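Local coordinates for protein histidine--tRNA ligase (Thermus thermophilus HB27, PDB 4RDX) that catalyses the ATP-dependent attachment of L-histidine to tRNA(His), releasing AMP and diphosphate, as a homodimeric class II aminoacyl-tRNA synthetase, at residues L78-E83 with P111-E116; R9-L14 with Y123-Q128. All coordinates share one frame; numbering follows the deposited sequence.

Contact 1: residues L78-E83 with P111-E116. With AMP (adenosine monophosphate), chain C; nucleotides of chain B.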
ATOM      1  N   LEU A  78      -9.874 -18.778   8.099  1.00 44.13           N
ATOM      2  CA  LEU A  78      -9.066 -17.831   7.350  1.00 54.78           C
ATOM      3  C   LEU A  78      -7.789 -17.535   8.113  1.00 54.96           C
ATOM      4  O   LEU A  78      -7.729 -17.681   9.337  1.00 55.65           O
ATOM      5  CB  LEU A  78      -9.838 -16.532   7.123  1.00 50.69           C
ATOM      6  CG  LEU A  78     -11.218 -16.666   6.480  1.00 50.59           C
ATOM      7  CD1 LEU A  78     -11.904 -15.312   6.406  1.00 58.75           C
ATOM      8  CD2 LEU A  78     -11.104 -17.290   5.098  1.00 48.38           C
ATOM      9  N   THR A  79      -6.769 -17.112   7.380  1.00 52.38           N
ATOM     10  CA  THR A  79      -5.493 -16.762   7.973  1.00 47.33           C
ATOM     11  C   THR A  79      -4.990 -15.441   7.411  1.00 45.12           C
ATOM     12  O   THR A  79      -4.945 -15.245   6.188  1.00 54.62           O
ATOM     13  CB  THR A  79      -4.436 -17.861   7.742  1.00 47.70           C
ATOM     14  OG1 THR A  79      -4.730 -18.991   8.574  1.00 59.23           O
ATOM     15  CG2 THR A  79      -3.049 -17.351   8.084  1.00 45.10           C
ATOM     16  N   LEU A  80      -4.651 -14.531   8.320  1.00 49.27           N
ATOM     17  CA  LEU A  80      -3.941 -13.315   7.969  1.00 38.43           C
ATOM     18  C   LEU A  80      -2.582 -13.703   7.402  1.00 40.16           C
ATOM     19  O   LEU A  80      -1.808 -14.414   8.047  1.00 50.89           O
ATOM     20  CB  LEU A  80      -3.777 -12.418   9.197  1.00 37.32           C
ATOM     21  CG  LEU A  80      -4.680 -11.184   9.285  1.00 47.15           C
ATOM     22  CD1 LEU A  80      -6.142 -11.553   9.076  1.00 46.36           C
ATOM     23  CD2 LEU A  80      -4.494 -10.478  10.617  1.00 40.95           C
ATOM     24  N   ARG A  81      -2.320 -13.232   6.186  1.00 37.62           N
ATOM     25  CA  ARG A  81      -1.106 -13.524   5.427  1.00 51.52           C
ATOM     26  C   ARG A  81       0.166 -13.445   6.275  1.00 53.39           C
ATOM     27  O   ARG A  81       0.520 -12.375   6.769  1.00 59.45           O
ATOM     28  CB  ARG A  81      -1.018 -12.530   4.262  1.00 32.89           C
ATOM     29  CG  ARG A  81      -0.201 -12.973   3.062  1.00 47.37           C
ATOM     30  CD  ARG A  81      -0.296 -11.937   1.949  1.00 53.92           C
ATOM     31  NE  ARG A  81       0.010 -10.590   2.428  1.00 38.65           N
ATOM     32  CZ  ARG A  81      -0.366  -9.475   1.807  1.00 47.81           C
ATOM     33  NH1 ARG A  81      -1.068  -9.541   0.682  1.00 36.86           N
ATOM     34  NH2 ARG A  81      -0.044  -8.292   2.310  1.00 36.93           N
ATOM     35  N   PRO A  82       0.859 -14.582   6.449  1.00 50.74           N
ATOM     36  CA  PRO A  82       2.144 -14.588   7.157  1.00 43.56           C
ATOM     37  C   PRO A  82       3.345 -14.529   6.209  1.00 40.07           C
ATOM     38  O   PRO A  82       4.432 -14.122   6.621  1.00 35.77           O
ATOM     39  CB  PRO A  82       2.114 -15.926   7.889  1.00 35.66           C
ATOM     40  CG  PRO A  82       1.376 -16.817   6.957  1.00 40.92           C
ATOM     41  CD  PRO A  82       0.347 -15.949   6.246  1.00 50.41           C
ATOM     42  N   GLU A  83       3.141 -14.923   4.953  1.00 48.29           N
ATOM     43  CA  GLU A  83       4.199 -14.902   3.943  1.00 57.94           C
ATOM     44  C   GLU A  83       3.645 -14.582   2.556  1.00 51.44           C
ATOM     45  O   GLU A  83       2.443 -14.689   2.319  1.00 55.07           O
ATOM     46  CB  GLU A  83       4.937 -16.242   3.910  1.00 65.67           C
ATOM     47  CG  GLU A  83       4.028 -17.451   3.751  1.00 75.20           C
ATOM     48  CD  GLU A  83       4.403 -18.316   2.563  1.00 85.11           C
ATOM     49  OE1 GLU A  83       4.112 -19.532   2.593  1.00 84.57           O
ATOM     50  OE2 GLU A  83       4.986 -17.781   1.597  1.00 90.31           O
ATOM     51  N   PRO A 111       1.878  -5.699   3.655  1.00 44.14           N
ATOM     52  CA  PRO A 111       1.840  -6.182   5.038  1.00 46.45           C
ATOM     53  C   PRO A 111       1.816  -7.697   5.172  1.00 42.02           C
ATOM     54  O   PRO A 111       1.151  -8.408   4.418  1.00 37.21           O
ATOM     55  CB  PRO A 111       0.539  -5.584   5.585  1.00 43.18           C
ATOM     56  CG  PRO A 111      -0.284  -5.293   4.382  1.00 45.43           C
ATOM     57  CD  PRO A 111       0.709  -4.861   3.347  1.00 35.50           C
ATOM     58  N   MET A 112       2.562  -8.166   6.162  1.00 31.37           N
ATOM     59  CA  MET A 112       2.632  -9.564   6.541  1.00 43.14           C
ATOM     60  C   MET A 112       2.406  -9.607   8.050  1.00 35.48           C
ATOM     61  O   MET A 112       2.741  -8.650   8.762  1.00 43.98           O
ATOM     62  CB  MET A 112       4.010 -10.134   6.195  1.00 37.77           C
ATOM     63  CG  MET A 112       4.448  -9.916   4.743  1.00 39.60           C
ATOM     64  SD  MET A 112       3.401 -10.757   3.534  1.00 53.88           S
ATOM     65  CE  MET A 112       4.244 -10.398   1.999  1.00 51.03           C
ATOM     66  N   PHE A 113       1.854 -10.716   8.535  1.00 36.00           N
ATOM     67  CA  PHE A 113       1.436 -10.824   9.926  1.00 33.28           C
ATOM     68  C   PHE A 113       1.913 -12.120  10.578  1.00 37.21           C
ATOM     69  O   PHE A 113       1.628 -13.213  10.085  1.00 51.72           O
ATOM     70  CB  PHE A 113      -0.089 -10.735  10.019  1.00 40.82           C
ATOM     71  CG  PHE A 113      -0.669  -9.567   9.277  1.00 52.62           C
ATOM     72  CD1 PHE A 113      -0.892  -8.366   9.923  1.00 50.28           C
ATOM     73  CD2 PHE A 113      -0.983  -9.667   7.933  1.00 49.46           C
ATOM     74  CE1 PHE A 113      -1.419  -7.287   9.242  1.00 49.76           C
ATOM     75  CE2 PHE A 113      -1.507  -8.592   7.248  1.00 52.11           C
ATOM     76  CZ  PHE A 113      -1.726  -7.400   7.902  1.00 51.73           C
ATOM     77  N   ARG A 114       2.639 -11.996  11.686  1.00 50.71           N
ATOM     78  CA  ARG A 114       3.109 -13.162  12.435  1.00 40.03           C
ATOM     79  C   ARG A 114       2.911 -12.962  13.936  1.00 45.39           C
ATOM     80  O   ARG A 114       2.779 -11.834  14.406  1.00 42.50           O
ATOM     81  CB  ARG A 114       4.572 -13.473  12.093  1.00 45.95           C
ATOM     82  CG  ARG A 114       4.749 -13.974  10.667  1.00 48.95           C
ATOM     83  CD  ARG A 114       6.201 -14.083  10.237  1.00 48.94           C
ATOM     84  NE  ARG A 114       6.285 -14.380   8.808  1.00 54.93           N
ATOM     85  CZ  ARG A 114       7.410 -14.663   8.159  1.00 56.96           C
ATOM     86  NH1 ARG A 114       8.566 -14.697   8.807  1.00 40.44           N
ATOM     87  NH2 ARG A 114       7.375 -14.916   6.856  1.00 51.27           N
ATOM     88  N   ALA A 115       2.889 -14.059  14.686  1.00 53.08           N
ATOM     89  CA  ALA A 115       2.460 -14.001  16.080  1.00 46.46           C
ATOM     90  C   ALA A 115       3.573 -14.259  17.093  1.00 52.52           C
ATOM     91  O   ALA A 115       3.308 -14.671  18.224  1.00 62.67           O
ATOM     92  CB  ALA A 115       1.300 -14.960  16.316  1.00 42.46           C
ATOM     93  N   GLU A 116       4.814 -14.008  16.695  1.00 49.04           N
ATOM     94  CA  GLU A 116       5.939 -14.188  17.607  1.00 77.31           C
ATOM     95  C   GLU A 116       6.280 -12.903  18.353  1.00 74.11           C
ATOM     96  O   GLU A 116       6.027 -11.801  17.865  1.00 75.14           O
ATOM     97  CB  GLU A 116       7.168 -14.730  16.870  1.00 89.76           C
ATOM     98  CG  GLU A 116       7.116 -16.227  16.609  1.00 92.22           C
ATOM     99  CD  GLU A 116       6.649 -16.564  15.207  1.00 97.87           C
ATOM    100  OE1 GLU A 116       6.734 -15.686  14.323  1.00 85.97           O
ATOM    101  OE2 GLU A 116       6.199 -17.710  14.990  1.00106.30           O
TER
HETATM  102  P   AMP C 501      11.143 -14.868   6.054  1.00 58.25           P
HETATM  103  O1P AMP C 501       9.719 -14.922   5.553  1.00 83.17           O
HETATM  104  O2P AMP C 501      11.309 -15.350   7.472  1.00 51.62           O
HETATM  105  O3P AMP C 501      12.158 -15.402   5.076  1.00 76.50           O
HETATM  106  O5' AMP C 501      11.435 -13.304   6.111  1.00 54.67           O
HETATM  107  C5' AMP C 501      12.175 -12.654   5.088  1.00 41.77           C
HETATM  108  C4' AMP C 501      12.598 -11.276   5.530  1.00 52.98           C
HETATM  109  O4' AMP C 501      11.427 -10.548   5.981  1.00 55.15           O
HETATM  110  C3' AMP C 501      13.556 -11.239   6.713  1.00 43.10           C
HETATM  111  O3' AMP C 501      14.912 -11.362   6.321  1.00 46.32           O
HETATM  112  C2' AMP C 501      13.236  -9.909   7.385  1.00 44.83           C
HETATM  113  O2' AMP C 501      13.908  -8.841   6.734  1.00 38.66           O
HETATM  114  C1' AMP C 501      11.737  -9.776   7.120  1.00 46.90           C
HETATM  115  N9  AMP C 501      10.923 -10.271   8.246  1.00 41.21           N
HETATM  116  C8  AMP C 501      10.554 -11.551   8.441  1.00 45.69           C
HETATM  117  N7  AMP C 501       9.803 -11.685   9.566  1.00 49.28           N
HETATM  118  C5  AMP C 501       9.678 -10.459  10.110  1.00 30.09           C
HETATM  119  C6  AMP C 501       9.022  -9.885  11.309  1.00 24.30           C
HETATM  120  N6  AMP C 501       8.317 -10.661  12.169  1.00 32.63           N
HETATM  121  N1  AMP C 501       9.137  -8.553  11.512  1.00 41.97           N
HETATM  122  C2  AMP C 501       9.833  -7.771  10.668  1.00 48.38           C
HETATM  123  N3  AMP C 501      10.456  -8.220   9.566  1.00 41.31           N
HETATM  124  C4  AMP C 501      10.419  -9.532   9.239  1.00 40.79           C
ATOM    125  P     A B  78      13.032 -20.593   8.134  1.00 88.50           P
ATOM    126  OP1   A B  78      13.884 -21.579   8.846  1.00 86.26           O
ATOM    127  OP2   A B  78      13.652 -19.388   7.525  1.00 89.72           O
ATOM    128  O5'   A B  78      12.233 -21.352   6.984  1.00119.26           O
ATOM    129  C5'   A B  78      10.837 -21.588   7.116  1.00125.35           C
ATOM    130  C4'   A B  78      10.028 -20.598   6.314  1.00128.11           C
ATOM    131  O4'   A B  78       8.648 -20.614   6.767  1.00125.02           O
ATOM    132  C3'   A B  78      10.444 -19.141   6.445  1.00125.47           C
ATOM    133  O3'   A B  78      11.548 -18.803   5.624  1.00126.22           O
ATOM    134  C2'   A B  78       9.165 -18.392   6.096  1.00116.07           C
ATOM    135  O2'   A B  78       8.978 -18.346   4.690  1.00106.31           O
ATOM    136  C1'   A B  78       8.102 -19.313   6.696  1.00119.24           C
ATOM    137  N9    A B  78       7.702 -18.895   8.054  1.00120.18           N
ATOM    138  C8    A B  78       8.511 -18.592   9.120  1.00120.08           C
ATOM    139  N7    A B  78       7.864 -18.254  10.208  1.00119.71           N
ATOM    140  C5    A B  78       6.533 -18.345   9.833  1.00119.51           C
ATOM    141  C6    A B  78       5.340 -18.114  10.537  1.00110.97           C
ATOM    142  N6    A B  78       5.300 -17.729  11.815  1.00 92.28           N
ATOM    143  N1    A B  78       4.175 -18.296   9.875  1.00105.11           N
ATOM    144  C2    A B  78       4.223 -18.680   8.593  1.00100.13           C
ATOM    145  N3    A B  78       5.280 -18.929   7.823  1.00102.93           N
ATOM    146  C4    A B  78       6.418 -18.742   8.513  1.00115.63           C
TER
HETATM  147  O   HOH W   1      -0.612 -14.795  10.343  1.00 50.22           O
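F113 N donates to R81 O over 2.8 Å, the one backbone hydrogen bond between two segments that run almost at right angles. Just beyond this crossing point, a water bridges L80 O and F113 O. The charged groups extend the polar network on both sides. R114, its chain extended from CG to NE, turns the edge of its guanidinium to P82 O, which is held side-on by R114 NE at 2.9 Å and R114 NH2 at 3.1 Å. The compact apolar ring of P82 suits a place beside the base, CB lying 3.5 Å from C2 of nucleotide A78 of chain B. R114 NH2 also donates to AMP O1P at 2.7 Å, and R114 NH1 bonds AMP O2P almost straight (174°). P82 O thus positions an arginine that grips two phosphate oxygens, while the adenine of nucleotide A78 lies over one guanidinium face, offset toward its rim. R81 bends at its third torsion (51°), bringing NE into a weak hydrogen bond with P111 O; the still closer approach of NH2 is doubtful in length. The apolar contacts are fewer. L80 CB lies 4.1 Å from F113 CD2, with CD2 of the leucine over one ring face, and M112 SD sits obliquely beside R81 NE. R114, just past the end of strand 104-113 and reaching the phosphate of AMP, fits the motif 2 arginine of class II synthetases.

Contact 2: residues R9-L14 with Y123-Q128; sequences RGTKDL and YRQFHQ. With AMP (adenosine monophosphate), chain C; nucleotides of chain B.
G10 O receives two backbone donors, R124 N at 2.9 Å and Q125 N at 3.1 Å, the first on a lone pair and the second from above the carbonyl plane. Glycine fits here because its positive phi (96°) and the nearness of R124 CG would both crowd a CB. R124 points CG away from its own carbonyl carbon (chi1 -69°), laying its aliphatic part along G10 CA and R9 O. T11 CG2 packs across Q125 CB at 3.8 Å. R9 bends at its third torsion, and R9 NH1 comes within 2.8 Å of OP2 of a cytidine nucleotide of chain B, a natural place for a positive charge. Next to R124, Y123 reads the adenine edge of AMP through its backbone: N donates to N1 and O accepts from N6. F126 CG stands between its backbone N and carbonyl carbon (chi1 62°), which brings the ring against the base; AMP C5 lies over the ring centre, while Q128 NE2 donates to AMP O4' at 3.2 Å. Replacing F126 by an alanine would probably leave that adenine face without its stacking partner and the base freer to tilt. The paired bonds at N1 and N6 are consistent with recognition of adenine, the stack probably limits tilting of the base, and an arginine meets the tRNA backbone.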
ATOM      1  N   ARG A   9       0.270  -4.541  20.646  1.00 47.98           N
ATOM      2  CA  ARG A   9       1.679  -4.903  20.705  1.00 47.64           C
ATOM      3  C   ARG A   9       2.140  -5.514  19.390  1.00 56.05           C
ATOM      4  O   ARG A   9       1.505  -6.428  18.866  1.00 48.91           O
ATOM      5  CB  ARG A   9       1.929  -5.883  21.853  1.00 49.08           C
ATOM      6  CG  ARG A   9       3.191  -6.716  21.683  1.00 62.91           C
ATOM      7  CD  ARG A   9       3.758  -7.160  23.023  1.00 71.91           C
ATOM      8  NE  ARG A   9       2.848  -8.039  23.753  1.00 77.10           N
ATOM      9  CZ  ARG A   9       2.739  -8.062  25.078  1.00 89.85           C
ATOM     10  NH1 ARG A   9       3.473  -7.243  25.819  1.00 83.51           N
ATOM     11  NH2 ARG A   9       1.889  -8.896  25.661  1.00100.63           N
ATOM     12  N   GLY A  10       3.236  -4.995  18.847  1.00 47.78           N
ATOM     13  CA  GLY A  10       3.778  -5.515  17.607  1.00 48.33           C
ATOM     14  C   GLY A  10       3.333  -4.755  16.369  1.00 55.40           C
ATOM     15  O   GLY A  10       3.714  -5.109  15.252  1.00 54.39           O
ATOM     16  N   THR A  11       2.517  -3.720  16.559  1.00 45.99           N
ATOM     17  CA  THR A  11       2.082  -2.878  15.446  1.00 48.81           C
ATOM     18  C   THR A  11       2.257  -1.398  15.768  1.00 51.68           C
ATOM     19  O   THR A  11       2.043  -0.969  16.903  1.00 56.24           O
ATOM     20  CB  THR A  11       0.605  -3.120  15.068  1.00 49.49           C
ATOM     21  OG1 THR A  11      -0.252  -2.555  16.069  1.00 60.13           O
ATOM     22  CG2 THR A  11       0.314  -4.606  14.927  1.00 41.65           C
ATOM     23  N   LYS A  12       2.639  -0.622  14.759  1.00 51.19           N
ATOM     24  CA  LYS A  12       2.851   0.810  14.927  1.00 56.69           C
ATOM     25  C   LYS A  12       2.198   1.610  13.805  1.00 49.98           C
ATOM     26  O   LYS A  12       1.959   1.092  12.715  1.00 48.21           O
ATOM     27  CB  LYS A  12       4.348   1.125  14.972  1.00 42.65           C
ATOM     28  N   ASP A  13       1.906   2.876  14.080  1.00 56.75           N
ATOM     29  CA  ASP A  13       1.472   3.789  13.038  1.00 50.00           C
ATOM     30  C   ASP A  13       2.710   4.256  12.278  1.00 52.18           C
ATOM     31  O   ASP A  13       3.835   4.135  12.770  1.00 55.76           O
ATOM     32  CB  ASP A  13       0.704   4.971  13.629  1.00 47.11           C
ATOM     33  CG  ASP A  13      -0.604   4.548  14.277  1.00 65.09           C
ATOM     34  OD1 ASP A  13      -1.545   4.188  13.538  1.00 80.90           O
ATOM     35  OD2 ASP A  13      -0.693   4.574  15.524  1.00 63.23           O
ATOM     36  N   LEU A  14       2.507   4.785  11.077  1.00 53.57           N
ATOM     37  CA  LEU A  14       3.623   5.154  10.215  1.00 41.22           C
ATOM     38  C   LEU A  14       3.370   6.509   9.570  1.00 59.97           C
ATOM     39  O   LEU A  14       2.385   6.682   8.852  1.00 64.17           O
ATOM     40  CB  LEU A  14       3.807   4.097   9.132  1.00 39.58           C
ATOM     41  CG  LEU A  14       5.200   3.646   8.725  1.00 51.44           C
ATOM     42  CD1 LEU A  14       5.995   3.204   9.950  1.00 39.51           C
ATOM     43  CD2 LEU A  14       5.070   2.519   7.709  1.00 38.91           C
ATOM     44  N   TYR A 123       8.456  -7.571  14.171  1.00 54.50           N
ATOM     45  CA  TYR A 123       7.157  -7.083  14.607  1.00 48.36           C
ATOM     46  C   TYR A 123       6.054  -8.087  14.285  1.00 53.93           C
ATOM     47  O   TYR A 123       6.318  -9.138  13.696  1.00 65.04           O
ATOM     48  CB  TYR A 123       6.876  -5.725  13.961  1.00 44.28           C
ATOM     49  CG  TYR A 123       8.092  -4.824  13.930  1.00 51.47           C
ATOM     50  CD1 TYR A 123       8.513  -4.156  15.067  1.00 48.73           C
ATOM     51  CD2 TYR A 123       8.822  -4.647  12.764  1.00 53.49           C
ATOM     52  CE1 TYR A 123       9.625  -3.337  15.046  1.00 47.28           C
ATOM     53  CE2 TYR A 123       9.936  -3.830  12.736  1.00 63.45           C
ATOM     54  CZ  TYR A 123      10.330  -3.177  13.881  1.00 67.32           C
ATOM     55  OH  TYR A 123      11.435  -2.362  13.859  1.00 82.31           O
ATOM     56  N   ARG A 124       4.827  -7.765  14.688  1.00 46.73           N
ATOM     57  CA  ARG A 124       3.696  -8.653  14.457  1.00 52.50           C
ATOM     58  C   ARG A 124       2.958  -8.277  13.176  1.00 48.60           C
ATOM     59  O   ARG A 124       2.380  -9.133  12.509  1.00 45.71           O
ATOM     60  CB  ARG A 124       2.771  -8.678  15.670  1.00 47.45           C
ATOM     61  CG  ARG A 124       3.420  -9.364  16.863  1.00 52.92           C
ATOM     62  CD  ARG A 124       2.451  -9.610  17.996  1.00 67.39           C
ATOM     63  NE  ARG A 124       3.006 -10.540  18.974  1.00 78.94           N
ATOM     64  CZ  ARG A 124       2.418 -10.842  20.124  1.00 93.25           C
ATOM     65  NH1 ARG A 124       1.260 -10.278  20.435  1.00 95.91           N
ATOM     66  NH2 ARG A 124       2.985 -11.701  20.961  1.00 98.55           N
ATOM     67  N   GLN A 125       2.985  -6.995  12.837  1.00 45.53           N
ATOM     68  CA  GLN A 125       2.664  -6.571  11.482  1.00 41.61           C
ATOM     69  C   GLN A 125       3.876  -5.873  10.896  1.00 44.93           C
ATOM     70  O   GLN A 125       4.345  -4.866  11.429  1.00 46.30           O
ATOM     71  CB  GLN A 125       1.456  -5.641  11.433  1.00 38.53           C
ATOM     72  CG  GLN A 125       1.223  -5.077  10.037  1.00 49.52           C
ATOM     73  CD  GLN A 125       0.021  -4.157   9.960  1.00 52.08           C
ATOM     74  OE1 GLN A 125      -0.981  -4.365  10.646  1.00 43.90           O
ATOM     75  NE2 GLN A 125       0.118  -3.124   9.128  1.00 40.59           N
ATOM     76  N   PHE A 126       4.393  -6.420   9.805  1.00 45.82           N
ATOM     77  CA  PHE A 126       5.572  -5.840   9.178  1.00 45.04           C
ATOM     78  C   PHE A 126       5.340  -5.751   7.678  1.00 36.96           C
ATOM     79  O   PHE A 126       4.298  -6.169   7.199  1.00 42.35           O
ATOM     80  CB  PHE A 126       6.828  -6.649   9.523  1.00 37.54           C
ATOM     81  CG  PHE A 126       6.799  -8.069   9.029  1.00 43.17           C
ATOM     82  CD1 PHE A 126       6.140  -9.059   9.739  1.00 31.16           C
ATOM     83  CD2 PHE A 126       7.452  -8.415   7.863  1.00 39.40           C
ATOM     84  CE1 PHE A 126       6.117 -10.364   9.280  1.00 48.16           C
ATOM     85  CE2 PHE A 126       7.435  -9.718   7.404  1.00 32.45           C
ATOM     86  CZ  PHE A 126       6.769 -10.694   8.115  1.00 34.04           C
ATOM     87  N   HIS A 127       6.287  -5.193   6.933  1.00 39.14           N
ATOM     88  CA  HIS A 127       6.093  -5.047   5.493  1.00 40.78           C
ATOM     89  C   HIS A 127       7.184  -5.741   4.692  1.00 46.87           C
ATOM     90  O   HIS A 127       8.369  -5.658   5.019  1.00 43.21           O
ATOM     91  CB  HIS A 127       5.961  -3.573   5.106  1.00 38.41           C
ATOM     92  CG  HIS A 127       4.782  -2.897   5.735  1.00 59.58           C
ATOM     93  ND1 HIS A 127       4.733  -2.589   7.078  1.00 60.50           N
ATOM     94  CD2 HIS A 127       3.600  -2.492   5.214  1.00 38.98           C
ATOM     95  CE1 HIS A 127       3.577  -2.014   7.355  1.00 68.47           C
ATOM     96  NE2 HIS A 127       2.870  -1.943   6.240  1.00 66.17           N
ATOM     97  N   GLN A 128       6.769  -6.439   3.641  1.00 42.38           N
ATOM     98  CA  GLN A 128       7.693  -7.242   2.858  1.00 44.93           C
ATOM     99  C   GLN A 128       7.663  -6.879   1.385  1.00 43.94           C
ATOM    100  O   GLN A 128       6.639  -6.431   0.857  1.00 48.01           O
ATOM    101  CB  GLN A 128       7.366  -8.729   3.017  1.00 43.11           C
ATOM    102  CG  GLN A 128       8.406  -9.532   3.772  1.00 45.69           C
ATOM    103  CD  GLN A 128       7.996 -10.983   3.933  1.00 56.26           C
ATOM    104  OE1 GLN A 128       7.093 -11.463   3.246  1.00 49.74           O
ATOM    105  NE2 GLN A 128       8.653 -11.689   4.848  1.00 53.65           N
TER
HETATM  106  P   AMP C 501      11.143 -14.868   6.054  1.00 58.25           P
HETATM  107  O1P AMP C 501       9.719 -14.922   5.553  1.00 83.17           O
HETATM  108  O2P AMP C 501      11.309 -15.350   7.472  1.00 51.62           O
HETATM  109  O3P AMP C 501      12.158 -15.402   5.076  1.00 76.50           O
HETATM  110  O5' AMP C 501      11.435 -13.304   6.111  1.00 54.67           O
HETATM  111  C5' AMP C 501      12.175 -12.654   5.088  1.00 41.77           C
HETATM  112  C4' AMP C 501      12.598 -11.276   5.530  1.00 52.98           C
HETATM  113  O4' AMP C 501      11.427 -10.548   5.981  1.00 55.15           O
HETATM  114  C3' AMP C 501      13.556 -11.239   6.713  1.00 43.10           C
HETATM  115  O3' AMP C 501      14.912 -11.362   6.321  1.00 46.32           O
HETATM  116  C2' AMP C 501      13.236  -9.909   7.385  1.00 44.83           C
HETATM  117  O2' AMP C 501      13.908  -8.841   6.734  1.00 38.66           O
HETATM  118  C1' AMP C 501      11.737  -9.776   7.120  1.00 46.90           C
HETATM  119  N9  AMP C 501      10.923 -10.271   8.246  1.00 41.21           N
HETATM  120  C8  AMP C 501      10.554 -11.551   8.441  1.00 45.69           C
HETATM  121  N7  AMP C 501       9.803 -11.685   9.566  1.00 49.28           N
HETATM  122  C5  AMP C 501       9.678 -10.459  10.110  1.00 30.09           C
HETATM  123  C6  AMP C 501       9.022  -9.885  11.309  1.00 24.30           C
HETATM  124  N6  AMP C 501       8.317 -10.661  12.169  1.00 32.63           N
HETATM  125  N1  AMP C 501       9.137  -8.553  11.512  1.00 41.97           N
HETATM  126  C2  AMP C 501       9.833  -7.771  10.668  1.00 48.38           C
HETATM  127  N3  AMP C 501      10.456  -8.220   9.566  1.00 41.31           N
HETATM  128  C4  AMP C 501      10.419  -9.532   9.239  1.00 40.79           C
ATOM    129  P     C B  70       3.018  -3.167  24.728  1.00 64.49           P
ATOM    130  OP1   C B  70       2.477  -2.893  23.370  1.00 72.14           O
ATOM    131  OP2   C B  70       3.303  -4.563  25.147  1.00 69.99           O
ATOM    132  O5'   C B  70       4.360  -2.326  24.904  1.00 63.82           O
ATOM    133  C5'   C B  70       4.439  -0.979  24.464  1.00 55.77           C
ATOM    134  C4'   C B  70       5.771  -0.357  24.806  1.00 61.79           C
ATOM    135  O4'   C B  70       5.961  -0.362  26.246  1.00 60.32           O
ATOM    136  C3'   C B  70       7.009  -1.059  24.272  1.00 67.37           C
ATOM    137  O3'   C B  70       7.279  -0.756  22.914  1.00 67.77           O
ATOM    138  C2'   C B  70       8.093  -0.577  25.226  1.00 60.26           C
ATOM    139  O2'   C B  70       8.494   0.746  24.901  1.00 50.08           O
ATOM    140  C1'   C B  70       7.331  -0.532  26.549  1.00 57.16           C
ATOM    141  N1    C B  70       7.501  -1.781  27.327  1.00 61.51           N
ATOM    142  C2    C B  70       8.701  -1.996  28.018  1.00 61.61           C
ATOM    143  O2    C B  70       9.597  -1.140  27.965  1.00 63.67           O
ATOM    144  N3    C B  70       8.868  -3.133  28.731  1.00 55.60           N
ATOM    145  C4    C B  70       7.886  -4.034  28.771  1.00 54.99           C
ATOM    146  N4    C B  70       8.086  -5.143  29.486  1.00 49.96           N
ATOM    147  C5    C B  70       6.654  -3.843  28.081  1.00 41.01           C
ATOM    148  C6    C B  70       6.506  -2.715  27.379  1.00 43.90           C
TER
HETATM  149  O   HOH W   2       3.034  -2.157  11.952  1.00 53.57           O

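Contact 1 lies inside the long loop that contact 2 closes, and the two centres are 11 Å apart. They join through neighbouring antiparallel strands, 104-113 and 125-134: M112 N lies 2.8 Å from F126 O and R114 N 3.0 Å from R124 O, both probable hydrogen bonds. M112 also packs against F126 and Q128, adding side-chain contacts between the strand that leads into R114 and the strand that bears F126 and Q128. AMP spans the pair, with its phosphate end at contact 1 and its adenine at contact 2; the R114 side chain is also about 5 Å from the bound histidine. Each contact meets the second subunit: F113 packs on I45 there, and Q125 OE1 bonds the backbone N of that same residue.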